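Side-chain contact in putative transcriptional regulator MarR (Geobacillus stearothermophilus, PDB 2RDP), which probably binds DNA as a dimer through a winged helix-turn-helix domain and regulates transcription, as MarR family proteins do: residues V46-L51 with D78-N83. Sequence-based numbering, arbitrary orientation.
Sequences VALQWL and DRMERN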
ATOM      1  N   VAL A  46       8.319  -4.357   7.358  1.00 55.76           N
ATOM      2  CA  VAL A  46       7.347  -5.442   7.170  1.00 55.43           C
ATOM      3  C   VAL A  46       7.809  -6.749   7.839  1.00 55.40           C
ATOM      4  O   VAL A  46       7.042  -7.390   8.569  1.00 55.27           O
ATOM      5  CB  VAL A  46       7.037  -5.663   5.678  1.00 55.97           C
ATOM      6  CG1 VAL A  46       6.095  -6.837   5.472  1.00 55.91           C
ATOM      7  CG2 VAL A  46       6.426  -4.369   5.048  1.00 57.73           C
ATOM      8  N   ALA A  47       9.071  -7.137   7.583  1.00 54.47           N
ATOM      9  CA  ALA A  47       9.632  -8.352   8.142  1.00 53.22           C
ATOM     10  C   ALA A  47       9.565  -8.337   9.676  1.00 53.47           C
ATOM     11  O   ALA A  47       9.071  -9.297  10.287  1.00 53.67           O
ATOM     12  CB  ALA A  47      11.069  -8.550   7.650  1.00 52.16           C
ATOM     13  N   LEU A  48      10.067  -7.257  10.281  1.00 54.26           N
ATOM     14  CA  LEU A  48      10.098  -7.076  11.735  1.00 55.78           C
ATOM     15  C   LEU A  48       8.716  -7.069  12.389  1.00 56.98           C
ATOM     16  O   LEU A  48       8.511  -7.695  13.428  1.00 58.11           O
ATOM     17  CB  LEU A  48      10.861  -5.805  12.101  1.00 55.58           C
ATOM     18  CG  LEU A  48      12.373  -5.755  11.810  1.00 56.06           C
ATOM     19  CD1 LEU A  48      12.902  -4.351  11.987  1.00 54.35           C
ATOM     20  CD2 LEU A  48      13.133  -6.720  12.673  1.00 51.63           C
ATOM     21  N   GLN A  49       7.782  -6.343  11.797  1.00 58.14           N
ATOM     22  CA  GLN A  49       6.405  -6.347  12.244  1.00 59.96           C
ATOM     23  C   GLN A  49       5.772  -7.764  12.210  1.00 59.09           C
ATOM     24  O   GLN A  49       5.012  -8.101  13.092  1.00 58.96           O
ATOM     25  CB  GLN A  49       5.620  -5.314  11.421  1.00 61.76           C
ATOM     26  CG  GLN A  49       4.093  -5.520  11.370  1.00 69.31           C
ATOM     27  CD  GLN A  49       3.561  -6.192  10.078  1.00 74.61           C
ATOM     28  OE1 GLN A  49       4.075  -5.951   8.977  1.00 76.05           O
ATOM     29  NE2 GLN A  49       2.499  -7.022  10.227  1.00 74.92           N
ATOM     30  N   TRP A  50       6.094  -8.590  11.207  1.00 58.20           N
ATOM     31  CA  TRP A  50       5.604  -9.981  11.160  1.00 57.21           C
ATOM     32  C   TRP A  50       6.158 -10.806  12.318  1.00 57.35           C
ATOM     33  O   TRP A  50       5.443 -11.587  12.924  1.00 57.91           O
ATOM     34  CB  TRP A  50       5.936 -10.677   9.817  1.00 56.45           C
ATOM     35  CG  TRP A  50       4.978 -10.376   8.725  1.00 54.57           C
ATOM     36  CD1 TRP A  50       5.251  -9.767   7.526  1.00 54.65           C
ATOM     37  CD2 TRP A  50       3.572 -10.631   8.728  1.00 55.05           C
ATOM     38  NE1 TRP A  50       4.112  -9.632   6.785  1.00 51.60           N
ATOM     39  CE2 TRP A  50       3.060 -10.151   7.495  1.00 55.01           C
ATOM     40  CE3 TRP A  50       2.685 -11.219   9.655  1.00 54.88           C
ATOM     41  CZ2 TRP A  50       1.690 -10.235   7.164  1.00 55.92           C
ATOM     42  CZ3 TRP A  50       1.330 -11.315   9.320  1.00 56.04           C
ATOM     43  CH2 TRP A  50       0.849 -10.832   8.079  1.00 55.84           C
ATOM     44  N   LEU A  51       7.435 -10.631  12.622  1.00 57.45           N
ATOM     45  CA  LEU A  51       8.061 -11.314  13.741  1.00 58.12           C
ATOM     46  C   LEU A  51       7.506 -10.849  15.090  1.00 59.26           C
ATOM     47  O   LEU A  51       7.325 -11.656  16.006  1.00 59.08           O
ATOM     48  CB  LEU A  51       9.575 -11.102  13.698  1.00 58.07           C
ATOM     49  CG  LEU A  51      10.331 -11.798  12.560  1.00 56.61           C
ATOM     50  CD1 LEU A  51      11.722 -11.223  12.452  1.00 54.49           C
ATOM     51  CD2 LEU A  51      10.361 -13.294  12.775  1.00 55.11           C
ATOM     52  N   ASP A  78      19.339 -11.998   6.004  1.00 54.90           N
ATOM     53  CA  ASP A  78      20.794 -11.802   6.075  1.00 56.47           C
ATOM     54  C   ASP A  78      21.197 -10.360   6.448  1.00 57.29           C
ATOM     55  O   ASP A  78      22.026 -10.205   7.339  1.00 56.63           O
ATOM     56  CB  ASP A  78      21.492 -12.214   4.765  1.00 56.36           C
ATOM     57  CG  ASP A  78      21.477 -13.737   4.513  1.00 58.09           C
ATOM     58  OD1 ASP A  78      21.066 -14.498   5.421  1.00 56.66           O
ATOM     59  OD2 ASP A  78      21.874 -14.165   3.379  1.00 58.71           O
ATOM     60  N   ARG A  79      20.635  -9.331   5.776  1.00 58.39           N
ATOM     61  CA  ARG A  79      20.927  -7.908   6.120  1.00 60.02           C
ATOM     62  C   ARG A  79      20.557  -7.615   7.570  1.00 59.83           C
ATOM     63  O   ARG A  79      21.356  -7.038   8.307  1.00 60.81           O
ATOM     64  CB  ARG A  79      20.173  -6.891   5.228  1.00 60.97           C
ATOM     65  CG  ARG A  79      20.980  -6.162   4.127  1.00 64.22           C
ATOM     66  CD  ARG A  79      21.583  -4.799   4.545  1.00 68.72           C
ATOM     67  NE  ARG A  79      22.980  -4.671   4.068  1.00 73.68           N
ATOM     68  CZ  ARG A  79      24.078  -4.503   4.840  1.00 75.30           C
ATOM     69  NH1 ARG A  79      25.285  -4.424   4.273  1.00 73.02           N
ATOM     70  NH2 ARG A  79      23.989  -4.389   6.170  1.00 74.88           N
HETATM   71  N   MSE A  80      19.355  -8.018   7.982  1.00 59.19           N
HETATM   72  CA  MSE A  80      18.884  -7.713   9.323  1.00 58.85           C
HETATM   73  C   MSE A  80      19.664  -8.424  10.391  1.00 58.32           C
HETATM   74  O   MSE A  80      19.884  -7.879  11.462  1.00 58.41           O
HETATM   75  CB  MSE A  80      17.421  -8.043   9.462  1.00 58.42           C
HETATM   76  CG  MSE A  80      16.556  -7.189   8.578  1.00 61.86           C
HETATM   77 SE   MSE A  80      14.676  -7.647   8.778  0.80 67.40          SE
HETATM   78  CE  MSE A  80      14.610  -9.416   7.997  1.00 65.08           C
ATOM     79  N   GLU A  81      20.073  -9.651  10.111  1.00 58.60           N
ATOM     80  CA  GLU A  81      20.912 -10.397  11.034  1.00 58.99           C
ATOM     81  C   GLU A  81      22.302  -9.717  11.202  1.00 58.52           C
ATOM     82  O   GLU A  81      22.804  -9.563  12.309  1.00 58.23           O
ATOM     83  CB  GLU A  81      21.036 -11.855  10.576  1.00 59.10           C
ATOM     84  CG  GLU A  81      21.872 -12.695  11.537  1.00 63.44           C
ATOM     85  CD  GLU A  81      22.030 -14.163  11.148  1.00 68.95           C
ATOM     86  OE1 GLU A  81      22.192 -14.468   9.933  1.00 69.63           O
ATOM     87  OE2 GLU A  81      22.030 -15.003  12.093  1.00 71.18           O
ATOM     88  N   ARG A  82      22.888  -9.300  10.084  1.00 58.29           N
ATOM     89  CA  ARG A  82      24.156  -8.586  10.042  1.00 58.05           C
ATOM     90  C   ARG A  82      24.087  -7.318  10.893  1.00 57.66           C
ATOM     91  O   ARG A  82      25.045  -7.023  11.594  1.00 56.67           O
ATOM     92  CB  ARG A  82      24.500  -8.239   8.589  1.00 58.33           C
ATOM     93  CG  ARG A  82      25.943  -8.501   8.131  1.00 61.20           C
ATOM     94  CD  ARG A  82      26.021  -8.990   6.641  1.00 65.09           C
ATOM     95  NE  ARG A  82      25.218  -8.195   5.680  1.00 70.03           N
ATOM     96  CZ  ARG A  82      24.485  -8.713   4.671  1.00 71.87           C
ATOM     97  NH1 ARG A  82      24.418 -10.034   4.478  1.00 73.27           N
ATOM     98  NH2 ARG A  82      23.799  -7.919   3.851  1.00 70.80           N
ATOM     99  N   ASN A  83      22.955  -6.592  10.833  1.00 57.39           N
ATOM    100  CA  ASN A  83      22.742  -5.352  11.608  1.00 57.23           C
ATOM    101  C   ASN A  83      22.176  -5.569  13.007  1.00 56.71           C
ATOM    102  O   ASN A  83      21.743  -4.602  13.640  1.00 57.33           O
ATOM    103  CB  ASN A  83      21.781  -4.380  10.894  1.00 57.80           C
ATOM    104  CG  ASN A  83      22.194  -4.063   9.454  1.00 60.11           C
ATOM    105  OD1 ASN A  83      23.343  -4.268   9.059  1.00 61.96           O
ATOM    106  ND2 ASN A  83      21.230  -3.562   8.651  1.00 61.43           N
TER
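Met80, present as selenomethionine, reaches from helix 70-82 to Ala47 and Leu48 on helix 42-54 and joins two helices of the winged-helix domain of this MarR family protein. In the family, helix 70-82 corresponds to the recognition helix of the helix-turn-helix, and Met80 lies on its inward side, near its C-terminal end. The backbones stay well apart, with the CA atoms of Leu48 and Met80 9.1 Å from each other, and the long thioether chain spans the gap. Its first part runs out extended, with SE anti to CA (chi2 180°), and brings SE up in front of both partners, 4.3 Å from CG of Leu48 and 3.9 Å from CB of Ala47. The bend at chi3 of -68° then turns the methyl aside. All three residues are buried and the contact is purely apolar. Met66 of helix 59-66 packs on Ala47, while Val86, on the first strand of the wing, touches both Leu48 and Met80, tying the same core to the β-hairpin. At the end of the selenomethionine chain, the terminal CE makes the closest approach between the segments, 3.7 Å from CB of Ala47.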